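Local coordinates for protein cGAS/DncV-like nucleotidyltransferase in E. coli homolog (Elizabethkingia meningoseptica ATCC 13253 = NBRC 12535, PDB 6E0O) that synthesises cyclic dinucleotide second messengers, probably cyclic di-AMP and cyclic di-GMP, from nucleoside triphosphates as the signal-making enzyme of a CBASS antiphage defence system, at residues S49-N53 and E172-S176; V142-F146 and E166-F170; E220-N225 and Y257-R262. One frame throughout, in Å; residues are numbered along the deposited sequence. Where two conformers were deposited one is given.

Overall arrangement
Contacts 1 and 2 adjoin where strand 166-169 runs into helix 171-184, and contact 3 touches both. Contact 2 lies at the far end of the nucleotidyltransferase sheet, its centre about 16 Å from that of contact 1, and is partly buried: a small apolar packing with a weak salt bridge. Contact 1, also partly buried, joins the nucleotide-binding helix 48-52 to helix 171-184 through a strong salt bridge and a stacked tyrosine. Contact 3 is the most buried and the largest, tying helix 216-224 to a loop by hydrogen bonds of an asparagine side-chain amide and by ring packing. Contacts 1 and 3 touch through a His174 to Glu220 hydrogen bond, while Phe170 of contact 2 meets Asn261 of contact 3.

Contact 1 of 3, residues S49-N53 and E172-S176; sequences SYRNN and EQHYS
Arg51 leaves its backbone with CG trans to N (chi1 179°) and then bends at chi2 (72°), which carries its guanidinium across to Glu172 and Tyr175 on the facing helix. Glu172 starts away from residues 49-53, but its bent chain brings the carboxylate back to meet the arginine end-on. Each terminal nitrogen takes one oxygen: NH2 of Arg51 donates to OE1 of Glu172 at 2.8 Å in a nearly straight bond, and NH1 of Arg51 to OE2 of Glu172 at 3.0 Å. Both oxygens lie close to the guanidinium plane, yet the carboxylate is turned 37° from it, and OE2 is met from above its own plane. The two bonds fix the rotation of the guanidinium, whose one face rests on Tyr175. This is an off-centre cation-pi stack, with CZ of Arg51 4.5 Å from the centroid of the Tyr175 ring. NE of Arg51 lies over the rim of that ring, near CD1 and CG of Tyr175.

Asn52 turns its amide to the first turn of helix 171-184. Its OD1 lies at the edge of the Tyr175 ring and 3.6 Å from CA of Tyr175; a water that donates to O of Tyr175 also reaches this OD1, weakly. On the other branch, ND2 of Asn52 packs 3.4 Å from CD2 of His174, obliquely to the imidazole, whose NE2 is hydrogen-bonded to OE1 of Glu220.

Arg51 and Asn52 belong to the probable GTP-binding run Gly48-Asn52, and the contact lies beside the nucleotide site. NH1 of Arg51 also donates to O of Leu46, and Phe45 of strand 42-47 touches both Arg51 and Glu172; helix 188-205 binds O of Asn52 through Lys190, and Phe217 of helix 216-224 meets the His174 ring.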
# COMPACT_ATOMS: atom_id res chain seq x y z
N SER A 49 4.10 0.37 1.04
CA SER A 49 5.03 0.49 -0.08
C SER A 49 6.40 -0.09 0.22
O SER A 49 7.07 -0.58 -0.69
CB SER A 49 5.17 1.96 -0.47
OG SER A 49 5.71 2.70 0.60
N TYR A 50 6.87 -0.03 1.47
CA TYR A 50 8.14 -0.67 1.78
C TYR A 50 8.01 -2.18 1.73
O TYR A 50 8.94 -2.88 1.31
CB TYR A 50 8.67 -0.20 3.13
CG TYR A 50 9.38 1.14 3.09
CD1 TYR A 50 8.68 2.31 3.29
CD2 TYR A 50 10.74 1.22 2.88
CE1 TYR A 50 9.32 3.54 3.29
CE2 TYR A 50 11.40 2.43 2.88
CZ TYR A 50 10.68 3.59 3.07
OH TYR A 50 11.35 4.80 3.06
N ARG A 51 6.87 -2.72 2.18
CA ARG A 51 6.66 -4.16 2.13
C ARG A 51 6.55 -4.65 0.69
O ARG A 51 7.14 -5.67 0.31
CB ARG A 51 5.39 -4.52 2.90
CG ARG A 51 5.06 -6.01 2.87
CD ARG A 51 6.01 -6.81 3.72
NE ARG A 51 5.81 -8.25 3.59
CZ ARG A 51 4.89 -8.95 4.25
NH1 ARG A 51 4.06 -8.36 5.10
NH2 ARG A 51 4.79 -10.26 4.05
N ASN A 52 5.78 -3.95 -0.13
CA ASN A 52 5.51 -4.37 -1.49
C ASN A 52 6.52 -3.82 -2.49
O ASN A 52 6.43 -4.15 -3.69
CB ASN A 52 4.10 -3.94 -1.88
CG ASN A 52 3.07 -4.45 -0.89
OD1 ASN A 52 3.09 -5.61 -0.51
ND2 ASN A 52 2.16 -3.57 -0.47
N ASN A 53 7.47 -3.02 -2.03
CA ASN A 53 8.54 -2.46 -2.86
C ASN A 53 7.99 -1.57 -3.98
O ASN A 53 8.40 -1.68 -5.14
CB ASN A 53 9.48 -3.53 -3.41
CG ASN A 53 10.83 -2.96 -3.78
OD1 ASN A 53 11.30 -1.98 -3.19
ND2 ASN A 53 11.47 -3.56 -4.77
N GLU A 172 -0.60 -9.91 3.99
CA GLU A 172 0.24 -11.03 3.58
C GLU A 172 -0.17 -11.53 2.20
O GLU A 172 0.68 -11.77 1.34
CB GLU A 172 0.16 -12.15 4.62
CG GLU A 172 0.65 -11.73 6.00
CD GLU A 172 2.09 -11.26 5.99
OE1 GLU A 172 2.90 -11.86 5.28
OE2 GLU A 172 2.41 -10.29 6.71
N GLN A 173 -1.47 -11.71 1.99
CA GLN A 173 -1.96 -12.17 0.70
C GLN A 173 -1.72 -11.13 -0.39
O GLN A 173 -1.41 -11.47 -1.53
CB GLN A 173 -3.44 -12.52 0.83
CG GLN A 173 -3.73 -13.65 1.83
CD GLN A 173 -4.01 -13.22 3.28
OE1 GLN A 173 -3.55 -12.18 3.74
NE2 GLN A 173 -4.76 -14.05 3.99
N HIS A 174 -1.89 -9.85 -0.05
CA HIS A 174 -1.54 -8.77 -0.96
C HIS A 174 -0.07 -8.85 -1.36
O HIS A 174 0.28 -8.80 -2.55
CB HIS A 174 -1.81 -7.45 -0.24
CG HIS A 174 -1.55 -6.24 -1.07
ND1 HIS A 174 -2.56 -5.51 -1.66
CD2 HIS A 174 -0.39 -5.61 -1.39
CE1 HIS A 174 -2.03 -4.50 -2.33
NE2 HIS A 174 -0.72 -4.54 -2.18
N TYR A 175 0.81 -8.99 -0.36
CA TYR A 175 2.24 -9.09 -0.63
C TYR A 175 2.53 -10.27 -1.56
O TYR A 175 3.20 -10.13 -2.59
CB TYR A 175 3.04 -9.22 0.68
CG TYR A 175 4.45 -9.63 0.36
CD1 TYR A 175 5.36 -8.69 -0.09
CD2 TYR A 175 4.85 -10.96 0.42
CE1 TYR A 175 6.64 -9.06 -0.46
CE2 TYR A 175 6.13 -11.34 0.05
CZ TYR A 175 7.02 -10.38 -0.39
OH TYR A 175 8.28 -10.71 -0.77
N SER A 176 2.02 -11.45 -1.21
CA SER A 176 2.40 -12.65 -1.94
C SER A 176 1.86 -12.62 -3.37
O SER A 176 2.58 -12.99 -4.31
CB SER A 176 1.87 -13.87 -1.21
OG SER A 176 2.49 -13.96 0.06
O HOH W 1 4.17 -7.43 -3.14

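Contact 2 of 3, residues V142-F146 and E166-F170; sequences VLKRF and EIISF. With nucleotides of chain B.
In the mixed beta-sheet of the nucleotidyltransferase fold, Leu143 and Arg145 of strand 135-147 meet Glu166, Ile168 and Phe170 across strand 152-160. That strand pairs antiparallel with both, through Gly156 and Ala154 on one side and Ile157 and Phe159 on the other. The sheet is twisted or curled here, the short segments running 79° apart with a closest axis approach of 8.4 Å. CD2 of Leu143 makes the inner contact: it presses on CB of Ile168 at 3.4 Å, tighter than usual, and lies obliquely to the Phe170 ring, 3.8 Å from CZ of Phe170. CB of Arg145 reaches the edge of the same ring. Glu166, with CG opposite its backbone N and a straight chain beyond, carries its carboxylate out to Arg145; the flat ends are turned 51° apart, and CD1 of Leu143 covers one guanidinium face. On the far side of strand 166-169, N6 of the adenine of A2 of chain B donates to O of Ile168 at 3.3 Å, and CG2 of Ile167 and CB of Ser169 touch the base. NH2 of Arg145 meets OE1 of Glu166 at 3.4 Å in a weak, long salt bridge, its N-H...O angle 175°.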
# COMPACT_ATOMS: atom_id res chain seq x y z
N VAL A 142 -5.78 -9.56 15.17
CA VAL A 142 -6.06 -10.59 14.17
C VAL A 142 -7.50 -10.51 13.72
O VAL A 142 -8.42 -10.30 14.51
CB VAL A 142 -5.76 -11.97 14.77
CG1 VAL A 142 -6.23 -13.09 13.85
CG2 VAL A 142 -4.29 -12.13 15.08
N LEU A 143 -7.70 -10.71 12.42
CA LEU A 143 -9.01 -10.77 11.80
C LEU A 143 -9.15 -12.08 11.04
O LEU A 143 -8.24 -12.48 10.31
CB LEU A 143 -9.17 -9.64 10.79
CG LEU A 143 -10.40 -9.73 9.88
CD1 LEU A 143 -11.65 -9.41 10.68
CD2 LEU A 143 -10.26 -8.82 8.68
N LYS A 144 -10.32 -12.72 11.17
CA LYS A 144 -10.66 -13.86 10.34
C LYS A 144 -11.99 -13.58 9.66
O LYS A 144 -12.96 -13.20 10.33
CB LYS A 144 -10.72 -15.14 11.16
CG LYS A 144 -9.36 -15.45 11.73
CD LYS A 144 -9.29 -16.75 12.48
CE LYS A 144 -7.85 -17.02 12.84
NZ LYS A 144 -7.69 -18.28 13.61
N ARG A 145 -12.03 -13.74 8.34
CA ARG A 145 -13.24 -13.48 7.57
C ARG A 145 -13.35 -14.48 6.44
O ARG A 145 -12.36 -14.86 5.81
CB ARG A 145 -13.24 -12.09 6.94
CG ARG A 145 -13.51 -10.96 7.91
CD ARG A 145 -14.85 -11.12 8.60
NE ARG A 145 -14.98 -10.20 9.72
CZ ARG A 145 -15.17 -8.89 9.59
NH1 ARG A 145 -15.25 -8.34 8.38
NH2 ARG A 145 -15.28 -8.12 10.67
N PHE A 146 -14.58 -14.89 6.15
CA PHE A 146 -14.82 -15.79 5.03
C PHE A 146 -14.78 -15.02 3.72
O PHE A 146 -15.41 -13.97 3.58
CB PHE A 146 -16.17 -16.48 5.19
CG PHE A 146 -16.40 -17.57 4.20
CD1 PHE A 146 -15.81 -18.81 4.38
CD2 PHE A 146 -17.20 -17.37 3.09
CE1 PHE A 146 -16.01 -19.83 3.47
CE2 PHE A 146 -17.41 -18.38 2.18
CZ PHE A 146 -16.81 -19.61 2.36
N GLU A 166 -14.41 0.39 10.93
CA GLU A 166 -13.68 -0.86 11.01
C GLU A 166 -12.81 -0.99 9.76
O GLU A 166 -13.33 -1.02 8.65
CB GLU A 166 -14.64 -2.04 11.12
CG GLU A 166 -13.93 -3.36 11.39
CD GLU A 166 -14.87 -4.54 11.42
OE1 GLU A 166 -15.57 -4.76 10.42
OE2 GLU A 166 -14.92 -5.23 12.46
N ILE A 167 -11.50 -1.02 9.95
CA ILE A 167 -10.54 -1.12 8.86
C ILE A 167 -9.97 -2.53 8.87
O ILE A 167 -9.50 -3.01 9.91
CB ILE A 167 -9.42 -0.08 9.02
CG1 ILE A 167 -9.99 1.33 9.26
CG2 ILE A 167 -8.52 -0.09 7.79
CD1 ILE A 167 -10.83 1.87 8.14
N ILE A 168 -10.03 -3.20 7.73
CA ILE A 168 -9.53 -4.56 7.62
C ILE A 168 -8.55 -4.61 6.45
O ILE A 168 -8.65 -3.84 5.49
CB ILE A 168 -10.64 -5.62 7.47
CG1 ILE A 168 -11.38 -5.45 6.15
CG2 ILE A 168 -11.62 -5.54 8.65
CD1 ILE A 168 -12.37 -6.57 5.87
N SER A 169 -7.61 -5.54 6.53
CA SER A 169 -6.59 -5.66 5.51
C SER A 169 -6.08 -7.09 5.51
O SER A 169 -6.14 -7.79 6.53
CB SER A 169 -5.45 -4.66 5.76
OG SER A 169 -4.60 -4.56 4.64
N PHE A 170 -5.54 -7.50 4.37
CA PHE A 170 -4.92 -8.82 4.19
C PHE A 170 -3.54 -8.59 3.60
O PHE A 170 -3.27 -8.95 2.44
CB PHE A 170 -5.81 -9.73 3.33
CG PHE A 170 -7.14 -9.99 3.97
CD1 PHE A 170 -8.19 -9.13 3.76
CD2 PHE A 170 -7.30 -11.04 4.85
CE1 PHE A 170 -9.41 -9.34 4.39
CE2 PHE A 170 -8.51 -11.26 5.49
CZ PHE A 170 -9.56 -10.40 5.26
P A B 2 -4.49 6.44 4.63
OP1 A B 2 -5.77 5.87 5.11
OP2 A B 2 -4.27 7.91 4.73
O5' A B 2 -3.31 5.73 5.42
C5' A B 2 -2.97 6.11 6.75
C4' A B 2 -2.27 5.00 7.50
O4' A B 2 -3.23 3.94 7.76
C3' A B 2 -1.11 4.36 6.75
O3' A B 2 -0.09 3.97 7.67
C2' A B 2 -1.74 3.12 6.12
O2' A B 2 -0.84 2.06 5.87
C1' A B 2 -2.79 2.74 7.16
N9 A B 2 -3.96 2.09 6.56
C8 A B 2 -4.96 2.69 5.83
N7 A B 2 -5.88 1.86 5.41
C5 A B 2 -5.45 0.62 5.88
C6 A B 2 -5.99 -0.68 5.77
N6 A B 2 -7.12 -0.98 5.13
N1 A B 2 -5.31 -1.66 6.38
C2 A B 2 -4.18 -1.39 7.02
N3 A B 2 -3.57 -0.22 7.20
C4 A B 2 -4.27 0.75 6.60

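Contact 3 of 3, residues E220-N225 and Y257-R262; sequences ECLVYN and YTEVNR
ND2 of Asn225 donates to O of Thr258 across the contact and to O of Cys221 one helical turn back, both at 2.8 Å. Both acceptors lie near the plane of the Asn225 amide, and the bond to Thr258 falls on a lone pair in its carbonyl plane. OD1 of the same Asn225 accepts from N of Thr258 at 2.9 Å, so one amide closes a ring with the N-H and C=O of a single loop residue. The amide lies flat on the Tyr257 ring, their planes only 5° apart, and CB of Asn225 stands 3.3 Å above the ring centre as a close CH-pi contact. CD2 of Leu222 packs on the same tyrosine at CE2, while the Tyr257 OH is hydrogen-bonded to OD2 of Asp250.

The C-terminal end of helix 216-224 is thus joined to the loop that follows helix 236-252, where a type I turn runs from Glu259 to Arg262. O of Glu259 accepts from N of Arg262 and from OG1 of Thr258, which approach it from opposite faces. N of Val260 makes a weak hydrogen bond to SG of Cys221, 3.6 Å away.

Tyr224, its CG trans to the backbone N (chi1 -178°), lays its ring against this turn. CA of Val260 sits over one face, 4.0 Å from the Tyr224 centroid, and CG2 of Val260 packs on CB of Tyr224. At the far end of the ring the Tyr224 hydroxyl rests over one face of the Arg262 guanidinium, 3.2 Å from NE of Arg262 without a hydrogen bond, the two planes 75° apart.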
# COMPACT_ATOMS: atom_id res chain seq x y z
N GLU A 220 -2.32 -0.22 -7.26
CA GLU A 220 -1.79 -1.58 -7.24
C GLU A 220 -2.85 -2.58 -7.66
O GLU A 220 -2.56 -3.51 -8.43
CB GLU A 220 -1.25 -1.91 -5.86
CG GLU A 220 0.05 -1.20 -5.55
CD GLU A 220 0.59 -1.49 -4.18
OE1 GLU A 220 0.72 -2.67 -3.79
OE2 GLU A 220 0.90 -0.51 -3.49
N CYS A 221 -4.08 -2.42 -7.16
CA CYS A 221 -5.15 -3.35 -7.50
C CYS A 221 -5.55 -3.22 -8.96
O CYS A 221 -5.81 -4.23 -9.63
CB CYS A 221 -6.36 -3.12 -6.60
SG CYS A 221 -6.13 -3.57 -4.85
N LEU A 222 -5.63 -1.99 -9.49
CA LEU A 222 -6.01 -1.82 -10.89
C LEU A 222 -5.02 -2.53 -11.80
O LEU A 222 -5.42 -3.28 -12.70
CB LEU A 222 -6.08 -0.34 -11.25
CG LEU A 222 -7.19 0.47 -10.59
CD1 LEU A 222 -6.96 1.96 -10.87
CD2 LEU A 222 -8.55 0.03 -11.05
N VAL A 223 -3.73 -2.27 -11.62
CA VAL A 223 -2.74 -2.89 -12.50
C VAL A 223 -2.73 -4.40 -12.32
O VAL A 223 -2.47 -5.14 -13.27
CB VAL A 223 -1.35 -2.25 -12.29
CG1 VAL A 223 -0.35 -2.84 -13.25
CG2 VAL A 223 -1.42 -0.74 -12.45
N TYR A 224 -3.02 -4.87 -11.11
CA TYR A 224 -3.02 -6.30 -10.83
C TYR A 224 -4.01 -7.04 -11.71
O TYR A 224 -3.79 -8.21 -12.05
CB TYR A 224 -3.35 -6.54 -9.34
CG TYR A 224 -3.32 -8.00 -8.96
CD1 TYR A 224 -2.12 -8.64 -8.72
CD2 TYR A 224 -4.48 -8.76 -8.88
CE1 TYR A 224 -2.07 -9.98 -8.41
CE2 TYR A 224 -4.44 -10.09 -8.56
CZ TYR A 224 -3.24 -10.69 -8.33
OH TYR A 224 -3.20 -12.03 -8.02
N ASN A 225 -5.12 -6.40 -12.08
CA ASN A 225 -6.16 -7.05 -12.87
C ASN A 225 -5.89 -7.01 -14.37
O ASN A 225 -6.66 -7.59 -15.13
CB ASN A 225 -7.53 -6.45 -12.53
CG ASN A 225 -8.05 -6.93 -11.19
OD1 ASN A 225 -8.82 -7.89 -11.11
ND2 ASN A 225 -7.64 -6.26 -10.12
N TYR A 257 -13.07 -6.38 -10.90
CA TYR A 257 -11.69 -6.50 -10.47
C TYR A 257 -11.62 -7.02 -9.05
O TYR A 257 -12.46 -6.71 -8.20
CB TYR A 257 -11.05 -5.11 -10.52
CG TYR A 257 -10.50 -4.67 -11.86
CD1 TYR A 257 -10.90 -5.27 -13.06
CD2 TYR A 257 -9.54 -3.67 -11.93
CE1 TYR A 257 -10.35 -4.87 -14.27
CE2 TYR A 257 -9.00 -3.27 -13.12
CZ TYR A 257 -9.40 -3.87 -14.29
OH TYR A 257 -8.82 -3.44 -15.45
N THR A 258 -10.58 -7.79 -8.76
CA THR A 258 -10.30 -8.20 -7.39
C THR A 258 -9.27 -7.27 -6.77
O THR A 258 -8.51 -6.58 -7.45
CB THR A 258 -9.78 -9.64 -7.32
OG1 THR A 258 -8.45 -9.70 -7.83
CG2 THR A 258 -10.65 -10.60 -8.11
N GLU A 259 -9.22 -7.26 -5.43
CA GLU A 259 -8.05 -6.75 -4.74
C GLU A 259 -6.87 -7.66 -5.07
O GLU A 259 -7.05 -8.78 -5.54
CB GLU A 259 -8.32 -6.67 -3.24
CG GLU A 259 -9.41 -5.65 -2.91
CD GLU A 259 -9.65 -5.41 -1.44
OE1 GLU A 259 -9.17 -6.20 -0.61
OE2 GLU A 259 -10.32 -4.41 -1.10
N VAL A 260 -5.66 -7.15 -4.84
CA VAL A 260 -4.47 -7.97 -5.05
C VAL A 260 -4.55 -9.25 -4.24
O VAL A 260 -4.09 -10.31 -4.68
CB VAL A 260 -3.19 -7.18 -4.72
CG1 VAL A 260 -1.97 -8.07 -4.92
CG2 VAL A 260 -3.08 -5.93 -5.58
N ASN A 261 -5.16 -9.19 -3.04
CA ASN A 261 -5.28 -10.36 -2.19
C ASN A 261 -6.16 -11.45 -2.79
O ASN A 261 -6.14 -12.58 -2.28
CB ASN A 261 -5.77 -9.96 -0.79
CG ASN A 261 -7.12 -9.28 -0.81
OD1 ASN A 261 -8.05 -9.71 -1.48
ND2 ASN A 261 -7.23 -8.19 -0.06
N ARG A 262 -6.93 -11.15 -3.83
CA ARG A 262 -7.80 -12.11 -4.51
C ARG A 262 -8.88 -12.69 -3.62
O ARG A 262 -9.53 -13.69 -3.98
CB ARG A 262 -7.02 -13.23 -5.20
CG ARG A 262 -6.36 -12.80 -6.49
CD ARG A 262 -5.85 -13.98 -7.29
NE ARG A 262 -5.83 -13.68 -8.72
CZ ARG A 262 -5.05 -14.28 -9.61
NH1 ARG A 262 -4.19 -15.22 -9.22
NH2 ARG A 262 -5.11 -13.93 -10.88